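Local coordinates for protein acetyltransferase, GNAT family (Streptococcus pneumoniae, PDB 2I79) that binds acetyl coenzyme A and, as a GNAT-family acetyltransferase, probably transfers its acetyl group to an amine substrate, at residues 64-77 with 89-103. Residues are numbered along the deposited sequence; the frame is centred on the assembly and turned at random.
Sequences AFLNGKIAGIVNIT and DLFIVIGKRYWNNGL. With ACO (acetyl coenzyme *a), chain G.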
# COMPACT_ATOMS: atom_id res chain seq x y z
N ALA A 64 -2.63 20.30 -12.51
CA ALA A 64 -3.38 21.09 -13.47
C ALA A 64 -3.73 22.41 -12.82
O ALA A 64 -4.36 22.42 -11.77
CB ALA A 64 -4.64 20.36 -13.91
N PHE A 65 -3.30 23.52 -13.42
CA PHE A 65 -3.71 24.85 -13.04
C PHE A 65 -4.80 25.33 -14.01
O PHE A 65 -4.61 25.31 -15.23
CB PHE A 65 -2.53 25.84 -13.07
CG PHE A 65 -1.41 25.48 -12.13
CD1 PHE A 65 -1.31 26.09 -10.89
CD2 PHE A 65 -0.46 24.52 -12.48
CE1 PHE A 65 -0.26 25.77 -10.03
CE2 PHE A 65 0.56 24.17 -11.64
CZ PHE A 65 0.68 24.79 -10.41
N LEU A 66 -5.93 25.72 -13.45
CA LEU A 66 -7.00 26.38 -14.18
C LEU A 66 -7.05 27.81 -13.70
O LEU A 66 -7.20 28.07 -12.49
CB LEU A 66 -8.32 25.69 -13.89
CG LEU A 66 -9.31 25.41 -15.00
CD1 LEU A 66 -8.68 25.07 -16.39
CD2 LEU A 66 -10.15 24.25 -14.44
N ASN A 67 -6.90 28.73 -14.65
CA ASN A 67 -6.84 30.16 -14.34
C ASN A 67 -5.84 30.50 -13.22
O ASN A 67 -6.13 31.28 -12.32
CB ASN A 67 -8.27 30.64 -14.04
CG ASN A 67 -9.20 30.38 -15.22
OD1 ASN A 67 -10.32 29.89 -15.06
ND2 ASN A 67 -8.69 30.62 -16.40
N GLY A 68 -4.65 29.89 -13.30
CA GLY A 68 -3.59 30.15 -12.32
C GLY A 68 -3.71 29.47 -10.97
O GLY A 68 -2.86 29.68 -10.12
N LYS A 69 -4.76 28.67 -10.75
CA LYS A 69 -4.92 27.93 -9.49
C LYS A 69 -4.98 26.43 -9.74
O LYS A 69 -5.63 25.99 -10.70
CB LYS A 69 -6.20 28.35 -8.76
CG LYS A 69 -6.27 29.81 -8.34
CD LYS A 69 -5.05 30.28 -7.44
CE LYS A 69 -5.13 29.79 -5.98
NZ LYS A 69 -3.90 30.18 -5.22
N ILE A 70 -4.34 25.65 -8.87
CA ILE A 70 -4.40 24.18 -8.93
C ILE A 70 -5.86 23.73 -8.89
O ILE A 70 -6.60 24.05 -7.94
CB ILE A 70 -3.65 23.48 -7.75
CG1 ILE A 70 -2.19 23.90 -7.71
CG2 ILE A 70 -3.77 21.94 -7.86
CD1 ILE A 70 -1.36 23.23 -6.56
N ALA A 71 -6.26 22.99 -9.94
CA ALA A 71 -7.59 22.45 -10.09
C ALA A 71 -7.64 20.91 -9.95
O ALA A 71 -8.72 20.35 -9.71
CB ALA A 71 -8.17 22.88 -11.44
N GLY A 72 -6.49 20.25 -10.11
CA GLY A 72 -6.40 18.80 -10.07
C GLY A 72 -4.98 18.29 -9.90
O GLY A 72 -4.02 19.00 -10.17
N ILE A 73 -4.85 17.07 -9.40
CA ILE A 73 -3.55 16.41 -9.30
C ILE A 73 -3.65 14.94 -9.66
O ILE A 73 -4.68 14.31 -9.44
CB ILE A 73 -2.91 16.54 -7.89
CG1 ILE A 73 -3.70 15.76 -6.83
CG2 ILE A 73 -2.78 18.01 -7.51
CD1 ILE A 73 -3.01 14.43 -6.44
N VAL A 74 -2.60 14.42 -10.28
CA VAL A 74 -2.44 12.99 -10.44
C VAL A 74 -1.08 12.63 -9.81
O VAL A 74 -0.07 13.31 -10.01
CB VAL A 74 -2.62 12.48 -11.92
CG1 VAL A 74 -1.75 13.21 -12.90
CG2 VAL A 74 -2.36 10.94 -12.01
N ASN A 75 -1.10 11.57 -9.02
CA ASN A 75 0.06 11.13 -8.27
C ASN A 75 0.36 9.69 -8.64
O ASN A 75 -0.53 8.82 -8.61
CB ASN A 75 -0.30 11.25 -6.81
CG ASN A 75 0.85 11.64 -5.97
OD1 ASN A 75 1.37 10.82 -5.21
ND2 ASN A 75 1.28 12.88 -6.11
N ILE A 76 1.60 9.42 -9.04
CA ILE A 76 2.08 8.05 -9.07
C ILE A 76 3.13 7.85 -7.98
O ILE A 76 4.11 8.59 -7.89
CB ILE A 76 2.65 7.62 -10.40
CG1 ILE A 76 1.61 7.78 -11.50
CG2 ILE A 76 3.15 6.19 -10.29
CD1 ILE A 76 2.17 7.57 -12.89
N THR A 77 2.87 6.85 -7.16
CA THR A 77 3.70 6.45 -6.04
C THR A 77 4.20 5.03 -6.29
O THR A 77 3.57 4.28 -7.00
CB THR A 77 2.85 6.52 -4.77
OG1 THR A 77 3.18 7.73 -4.09
CG2 THR A 77 3.05 5.33 -3.89
N ASP A 89 1.29 3.12 -7.97
CA ASP A 89 -0.02 3.30 -7.34
C ASP A 89 -0.52 4.67 -7.72
O ASP A 89 0.17 5.68 -7.45
CB ASP A 89 0.13 3.19 -5.82
CG ASP A 89 0.59 1.80 -5.39
OD1 ASP A 89 -0.18 0.85 -5.63
OD2 ASP A 89 1.72 1.64 -4.85
N LEU A 90 -1.69 4.70 -8.35
CA LEU A 90 -2.23 5.93 -8.90
C LEU A 90 -3.24 6.58 -7.93
O LEU A 90 -4.01 5.89 -7.25
CB LEU A 90 -2.86 5.64 -10.29
CG LEU A 90 -3.10 6.70 -11.39
CD1 LEU A 90 -1.87 7.38 -11.93
CD2 LEU A 90 -3.80 6.01 -12.57
N PHE A 91 -3.19 7.92 -7.86
CA PHE A 91 -4.16 8.75 -7.13
C PHE A 91 -4.48 9.99 -7.97
O PHE A 91 -3.55 10.69 -8.38
CB PHE A 91 -3.57 9.18 -5.79
CG PHE A 91 -4.44 10.12 -5.01
CD1 PHE A 91 -5.57 9.65 -4.35
CD2 PHE A 91 -4.14 11.47 -4.93
CE1 PHE A 91 -6.39 10.52 -3.61
CE2 PHE A 91 -4.95 12.34 -4.20
CZ PHE A 91 -6.07 11.87 -3.54
N ILE A 92 -5.77 10.27 -8.21
CA ILE A 92 -6.23 11.50 -8.88
C ILE A 92 -7.37 12.18 -8.11
O ILE A 92 -8.30 11.52 -7.64
CB ILE A 92 -6.74 11.23 -10.34
CG1 ILE A 92 -5.69 10.45 -11.14
CG2 ILE A 92 -7.09 12.56 -11.11
CD1 ILE A 92 -6.12 10.15 -12.60
N VAL A 93 -7.32 13.50 -7.99
CA VAL A 93 -8.45 14.22 -7.45
C VAL A 93 -8.56 15.56 -8.15
O VAL A 93 -7.55 16.19 -8.44
CB VAL A 93 -8.38 14.38 -5.91
CG1 VAL A 93 -7.07 15.05 -5.50
CG2 VAL A 93 -9.57 15.15 -5.40
N ILE A 94 -9.81 15.93 -8.46
CA ILE A 94 -10.17 17.19 -9.14
C ILE A 94 -11.10 17.95 -8.19
O ILE A 94 -11.90 17.33 -7.47
CB ILE A 94 -10.87 16.94 -10.50
CG1 ILE A 94 -9.96 16.11 -11.45
CG2 ILE A 94 -11.24 18.25 -11.20
CD1 ILE A 94 -8.67 16.82 -11.88
N GLY A 95 -10.94 19.28 -8.12
CA GLY A 95 -11.88 20.11 -7.39
C GLY A 95 -13.28 19.91 -7.93
O GLY A 95 -13.47 19.84 -9.15
N LYS A 96 -14.24 19.77 -7.03
CA LYS A 96 -15.60 19.41 -7.36
C LYS A 96 -16.17 20.39 -8.37
O LYS A 96 -16.74 20.00 -9.37
CB LYS A 96 -16.46 19.38 -6.09
CG LYS A 96 -17.85 18.77 -6.28
CD LYS A 96 -18.54 18.47 -4.93
CE LYS A 96 -20.01 18.09 -5.15
NZ LYS A 96 -20.72 17.46 -3.98
N ARG A 97 -15.94 21.67 -8.11
CA ARG A 97 -16.34 22.76 -9.00
C ARG A 97 -15.98 22.51 -10.48
O ARG A 97 -16.66 23.04 -11.36
CB ARG A 97 -15.71 24.08 -8.50
CG ARG A 97 -16.53 25.32 -8.79
CD ARG A 97 -16.62 26.28 -7.53
NE ARG A 97 -17.29 25.62 -6.38
CZ ARG A 97 -16.72 25.27 -5.22
NH1 ARG A 97 -15.42 25.52 -4.96
NH2 ARG A 97 -17.46 24.67 -4.28
N TYR A 98 -14.94 21.70 -10.77
CA TYR A 98 -14.47 21.46 -12.15
C TYR A 98 -14.74 20.07 -12.73
O TYR A 98 -14.23 19.72 -13.81
CB TYR A 98 -12.97 21.69 -12.26
CG TYR A 98 -12.44 22.96 -11.64
CD1 TYR A 98 -11.83 22.93 -10.39
CD2 TYR A 98 -12.50 24.19 -12.32
CE1 TYR A 98 -11.30 24.07 -9.83
CE2 TYR A 98 -11.95 25.36 -11.76
CZ TYR A 98 -11.36 25.28 -10.51
OH TYR A 98 -10.81 26.38 -9.90
N TRP A 99 -15.50 19.26 -12.01
CA TRP A 99 -15.83 17.93 -12.49
C TRP A 99 -16.58 17.95 -13.84
O TRP A 99 -17.24 18.95 -14.21
CB TRP A 99 -16.70 17.20 -11.48
CG TRP A 99 -16.02 16.79 -10.22
CD1 TRP A 99 -14.66 16.87 -9.91
CD2 TRP A 99 -16.65 16.18 -9.10
NE1 TRP A 99 -14.45 16.35 -8.65
CE2 TRP A 99 -15.65 15.91 -8.14
CE3 TRP A 99 -17.98 15.81 -8.82
CZ2 TRP A 99 -15.93 15.32 -6.90
CZ3 TRP A 99 -18.27 15.22 -7.59
CH2 TRP A 99 -17.25 14.99 -6.64
N ASN A 100 -16.45 16.83 -14.56
CA ASN A 100 -17.14 16.57 -15.81
C ASN A 100 -16.92 17.60 -16.90
O ASN A 100 -17.86 17.98 -17.60
CB ASN A 100 -18.62 16.41 -15.54
CG ASN A 100 -18.89 15.40 -14.49
OD1 ASN A 100 -19.48 15.69 -13.45
ND2 ASN A 100 -18.41 14.18 -14.73
N ASN A 101 -15.67 18.05 -17.00
CA ASN A 101 -15.24 18.91 -18.08
C ASN A 101 -14.07 18.30 -18.84
O ASN A 101 -13.50 18.95 -19.73
CB ASN A 101 -14.86 20.28 -17.52
CG ASN A 101 -16.06 21.09 -17.14
OD1 ASN A 101 -16.85 21.48 -18.00
ND2 ASN A 101 -16.25 21.33 -15.85
N GLY A 102 -13.69 17.06 -18.50
CA GLY A 102 -12.55 16.40 -19.16
C GLY A 102 -11.21 16.52 -18.43
O GLY A 102 -10.22 15.99 -18.88
N LEU A 103 -11.15 17.21 -17.30
CA LEU A 103 -9.84 17.46 -16.68
C LEU A 103 -9.21 16.18 -16.11
O LEU A 103 -8.01 15.91 -16.33
CB LEU A 103 -9.94 18.56 -15.60
CG LEU A 103 -8.58 18.95 -14.99
CD1 LEU A 103 -7.53 19.37 -16.04
CD2 LEU A 103 -8.82 20.03 -13.94
N1A ACO G . -21.48 7.51 -13.08
C2A ACO G . -20.81 7.23 -14.22
N3A ACO G . -20.09 8.16 -14.88
C4A ACO G . -20.01 9.43 -14.43
C5A ACO G . -20.70 9.81 -13.20
C6A ACO G . -21.46 8.74 -12.52
N6A ACO G . -22.13 9.02 -11.38
N7A ACO G . -20.46 11.10 -13.00
C8A ACO G . -19.66 11.52 -14.03
N9A ACO G . -19.41 10.51 -14.88
C1B ACO G . -18.59 10.46 -16.13
C2B ACO G . -18.62 11.63 -17.10
O2B ACO G . -19.70 11.52 -18.03
C3B ACO G . -17.30 11.44 -17.79
O3B ACO G . -17.28 10.36 -18.71
P3B ACO G . -17.26 10.54 -20.30
O7A ACO G . -18.71 10.98 -20.42
O8A ACO G . -16.93 9.19 -20.90
O9A ACO G . -16.21 11.57 -20.62
C4B ACO G . -16.39 10.97 -16.67
O4B ACO G . -17.22 10.28 -15.75
C5B ACO G . -15.67 12.15 -16.03
O5B ACO G . -14.50 12.37 -16.83
P1A ACO G . -13.66 13.72 -16.61
O1A ACO G . -14.59 14.91 -16.62
O2A ACO G . -12.48 13.63 -17.56
O3A ACO G . -13.25 13.54 -15.06
P2A ACO G . -13.38 14.60 -13.82
O4A ACO G . -14.79 14.82 -13.28
O5A ACO G . -12.54 15.79 -14.26
O6A ACO G . -12.55 13.70 -12.74
CBP ACO G . -12.78 12.34 -10.72
CCP ACO G . -13.13 12.52 -12.19
CDP ACO G . -13.35 10.98 -10.27
CEP ACO G . -11.25 12.40 -10.58
CAP ACO G . -13.43 13.46 -9.90
OAP ACO G . -14.88 13.37 -9.93
C9P ACO G . -12.92 13.47 -8.47
O9P ACO G . -11.88 14.03 -8.20
N8P ACO G . -13.67 12.86 -7.55
C7P ACO G . -13.35 12.82 -6.12
C6P ACO G . -12.05 12.10 -5.79
C5P ACO G . -12.02 10.71 -6.38
O5P ACO G . -12.95 9.96 -6.16
N4P ACO G . -10.97 10.39 -7.12
C3P ACO G . -10.80 9.09 -7.74
C2P ACO G . -10.45 7.98 -6.76
S1P ACO G . -8.87 8.32 -6.03
C ACO G . -7.67 7.52 -6.78
O ACO G . -7.51 7.91 -7.91
CH3 ACO G . -6.91 6.43 -6.04
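Ile73 CD1 meets the rim of the Phe91 ring near its plane, 3.5 Å from CD2. Ile73 CG1 meets Val93 CG1. With CG anti to the backbone N (chi1 176°), the Phe91 ring reaches between Ile73 and the thioester, its CD1 3.9 Å from the acetyl carbon C of acetyl-CoA. On the other face of the sheet Val74 and Ile92 lie side by side, tight at 3.5 Å between Val74 CG2 and Ile92 CG1. Leu90 CD1 sits against both Val74 CG2 and Ile76 CG1, and helix 103-117 packs on this face. Strands 69-77 and 89-94 form an antiparallel hairpin, with paired backbone bonds at Ile73-Val93, Asn75-Phe91 and Thr77-Asp89. It lies within the mixed sheet of the GNAT fold, between strands 60-66 and 123-129. The edge of 89-94 turned away from 69-77 serves the cofactor: Ile92 N donates to the acetyl O (2.9 Å), Ile92 O accepts from N4P, and Ile94 N donates to O9P. Strand 123-129 pairs with this edge at Leu90. Asn100 N and Gly102 N hold pyrophosphate oxygens O4A and O1A, as in the family's pyrophosphate-binding loop. Ala71, in a classic bulge with Gly72 opposite Ala64, sets its CB over one face of Tyr98, 4.0 Å from the ring centroid.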